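Local coordinates for hypothetical nigD-like protein (Bacteroides caccae, PDB 3QWN) that is of unknown function but, as a NigD-like protein, may act as an immunity protein or antitoxin, at residues V103-G108 against I183-Y188. Residues are numbered along the deposited sequence; the frame is centred on the assembly and turned at random.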
loop_
_atom_site.group_PDB
_atom_site.type_symbol
_atom_site.label_atom_id
_atom_site.label_comp_id
_atom_site.label_asym_id
_atom_site.label_seq_id
_atom_site.Cartn_x
_atom_site.Cartn_y
_atom_site.Cartn_z
ATOM N N VAL A 103 10.646 -4.355 -2.713
ATOM C CA VAL A 103 10.733 -4.927 -4.068
ATOM C C VAL A 103 10.474 -3.817 -5.102
ATOM O O VAL A 103 11.197 -3.705 -6.069
ATOM C CB VAL A 103 9.720 -6.102 -4.227
ATOM C CG1 VAL A 103 9.699 -6.623 -5.664
ATOM C CG2 VAL A 103 10.049 -7.221 -3.253
ATOM N N SER A 104 9.400 -3.038 -4.906
ATOM C CA SER A 104 8.957 -1.965 -5.777
ATOM C C SER A 104 8.200 -0.938 -4.926
ATOM O O SER A 104 7.571 -1.317 -3.954
ATOM C CB SER A 104 8.105 -2.529 -6.904
ATOM O OG SER A 104 7.667 -1.567 -7.852
ATOM N N ILE A 105 8.359 0.351 -5.212
ATOM C CA ILE A 105 7.726 1.447 -4.457
ATOM C C ILE A 105 7.423 2.590 -5.444
ATOM O O ILE A 105 8.245 2.886 -6.319
ATOM C CB ILE A 105 8.633 1.906 -3.264
ATOM C CG1 ILE A 105 7.889 2.934 -2.350
ATOM C CG2 ILE A 105 10.062 2.364 -3.718
ATOM C CD1 ILE A 105 8.510 3.112 -0.986
ATOM N N TRP A 106 6.226 3.156 -5.376
ATOM C CA TRP A 106 5.839 4.222 -6.308
ATOM C C TRP A 106 4.612 4.961 -5.834
ATOM O O TRP A 106 3.789 4.433 -5.076
ATOM C CB TRP A 106 5.570 3.664 -7.741
ATOM C CG TRP A 106 4.338 2.805 -7.842
ATOM C CD1 TRP A 106 3.097 3.202 -8.241
ATOM C CD2 TRP A 106 4.212 1.433 -7.449
ATOM N NE1 TRP A 106 2.201 2.172 -8.100
ATOM C CE2 TRP A 106 2.864 1.066 -7.636
ATOM C CE3 TRP A 106 5.125 0.453 -7.012
ATOM C CZ2 TRP A 106 2.400 -0.234 -7.386
ATOM C CZ3 TRP A 106 4.655 -0.818 -6.708
ATOM C CH2 TRP A 106 3.304 -1.142 -6.870
ATOM N N LEU A 107 4.470 6.183 -6.324
ATOM C CA LEU A 107 3.281 6.984 -6.083
ATOM C C LEU A 107 2.233 6.626 -7.148
ATOM O O LEU A 107 2.575 6.455 -8.326
ATOM C CB LEU A 107 3.615 8.472 -6.127
ATOM C CG LEU A 107 4.485 9.044 -5.022
ATOM C CD1 LEU A 107 4.889 10.455 -5.372
ATOM C CD2 LEU A 107 3.773 9.012 -3.669
ATOM N N GLY A 108 0.989 6.481 -6.722
ATOM C CA GLY A 108 -0.084 6.180 -7.646
ATOM C C GLY A 108 -1.464 6.229 -7.040
ATOM O O GLY A 108 -1.705 5.634 -5.986
ATOM N N ILE A 183 7.683 13.119 -0.099
ATOM C CA ILE A 183 7.604 12.013 0.852
ATOM C C ILE A 183 8.973 11.354 0.906
ATOM O O ILE A 183 9.491 10.934 -0.129
ATOM C CB ILE A 183 6.467 11.002 0.527
ATOM C CG1 ILE A 183 5.081 11.710 0.563
ATOM C CG2 ILE A 183 6.513 9.770 1.463
ATOM C CD1 ILE A 183 4.193 11.281 -0.510
ATOM N N LYS A 184 9.559 11.287 2.107
ATOM C CA LYS A 184 10.844 10.643 2.354
ATOM C C LYS A 184 10.581 9.410 3.226
ATOM O O LYS A 184 10.267 9.534 4.412
ATOM C CB LYS A 184 11.832 11.619 2.982
ATOM C CG LYS A 184 12.251 12.718 2.023
ATOM C CD LYS A 184 13.335 13.569 2.619
ATOM C CE LYS A 184 13.673 14.747 1.740
ATOM N NZ LYS A 184 14.864 15.453 2.247
ATOM N N PHE A 185 10.643 8.231 2.609
ATOM C CA PHE A 185 10.339 6.958 3.244
ATOM C C PHE A 185 11.599 6.218 3.707
ATOM O O PHE A 185 12.516 5.987 2.923
ATOM C CB PHE A 185 9.510 6.069 2.286
ATOM C CG PHE A 185 9.205 4.684 2.805
ATOM C CD1 PHE A 185 8.221 4.485 3.771
ATOM C CD2 PHE A 185 9.902 3.577 2.330
ATOM C CE1 PHE A 185 7.950 3.204 4.251
ATOM C CE2 PHE A 185 9.618 2.290 2.805
ATOM C CZ PHE A 185 8.642 2.115 3.763
ATOM N N LYS A 186 11.611 5.832 4.995
ATOM C CA LYS A 186 12.660 5.052 5.651
ATOM C C LYS A 186 12.095 3.716 6.119
ATOM O O LYS A 186 10.895 3.603 6.389
ATOM C CB LYS A 186 13.251 5.814 6.838
ATOM C CG LYS A 186 14.316 6.833 6.457
ATOM C CD LYS A 186 14.847 7.574 7.678
ATOM C CE LYS A 186 15.559 8.852 7.312
ATOM N NZ LYS A 186 16.263 9.453 8.479
ATOM N N TYR A 187 12.953 2.703 6.222
ATOM C CA TYR A 187 12.538 1.357 6.658
ATOM C C TYR A 187 13.767 0.583 7.111
ATOM O O TYR A 187 14.871 0.827 6.599
ATOM C CB TYR A 187 11.801 0.589 5.513
ATOM C CG TYR A 187 12.695 0.206 4.342
ATOM C CD1 TYR A 187 13.150 1.166 3.437
ATOM C CD2 TYR A 187 13.101 -1.114 4.150
ATOM C CE1 TYR A 187 13.997 0.822 2.381
ATOM C CE2 TYR A 187 13.963 -1.464 3.107
ATOM C CZ TYR A 187 14.395 -0.500 2.215
ATOM O OH TYR A 187 15.183 -0.885 1.146
ATOM N N TYR A 188 13.579 -0.342 8.056
ATOM C CA TYR A 188 14.673 -1.181 8.528
ATOM C C TYR A 188 14.775 -2.403 7.652
ATOM O O TYR A 188 13.759 -2.997 7.289
ATOM C CB TYR A 188 14.502 -1.548 10.004
ATOM C CG TYR A 188 14.921 -0.432 10.946
ATOM C CD1 TYR A 188 14.146 0.718 11.089
ATOM C CD2 TYR A 188 16.081 -0.536 11.713
ATOM C CE1 TYR A 188 14.508 1.732 11.971
ATOM C CE2 TYR A 188 16.473 0.492 12.577
ATOM C CZ TYR A 188 15.680 1.628 12.706
ATOM O OH TYR A 188 16.012 2.667 13.560
#
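Ile105 and Leu107 meet Phe185 and Ile183 in apolar packing between two sheets of the C-terminal domain, with no hydrogen bond across. Strand 101-108 is an edge strand, within this chain, of an antiparallel sheet with 111-120 and 158-167, whereas strand 181-190 lies between 142-150 and 196-209 in the other sheet. The backbones stay well apart, 9.8 Å between the CA atoms of Ile105 and Phe185, and side chains bridge the gap. Ile105 reaches across with its CG1 branch, set anti to the backbone N (chi1 -173°) and extended further by chi2, which brings CD1 obliquely against the CD2 side of the Phe185 ring, 3.6 Å from Phe185 CD2. Two residues further along, the branch ends of two aliphatic chains meet, Leu107 CD2 lying 3.9 Å from Ile183 CD1. Such face-to-face packing of sheets fits the beta-sandwich family to which this domain belongs. Alternation along 104-108 sends Ile105 and Leu107 inward and Trp106 to the other face, where its ring meets Phe14 edge-to-face. At 103-104 a classic beta bulge puts Val103 and Ser104 both opposite Ile115. Met114 bridges Ile105 and Phe185, Leu168 bridges Leu107 and Ile183, and Tyr202 and Phe207 of strand 196-209 pack on Ile105 and Leu107, respectively.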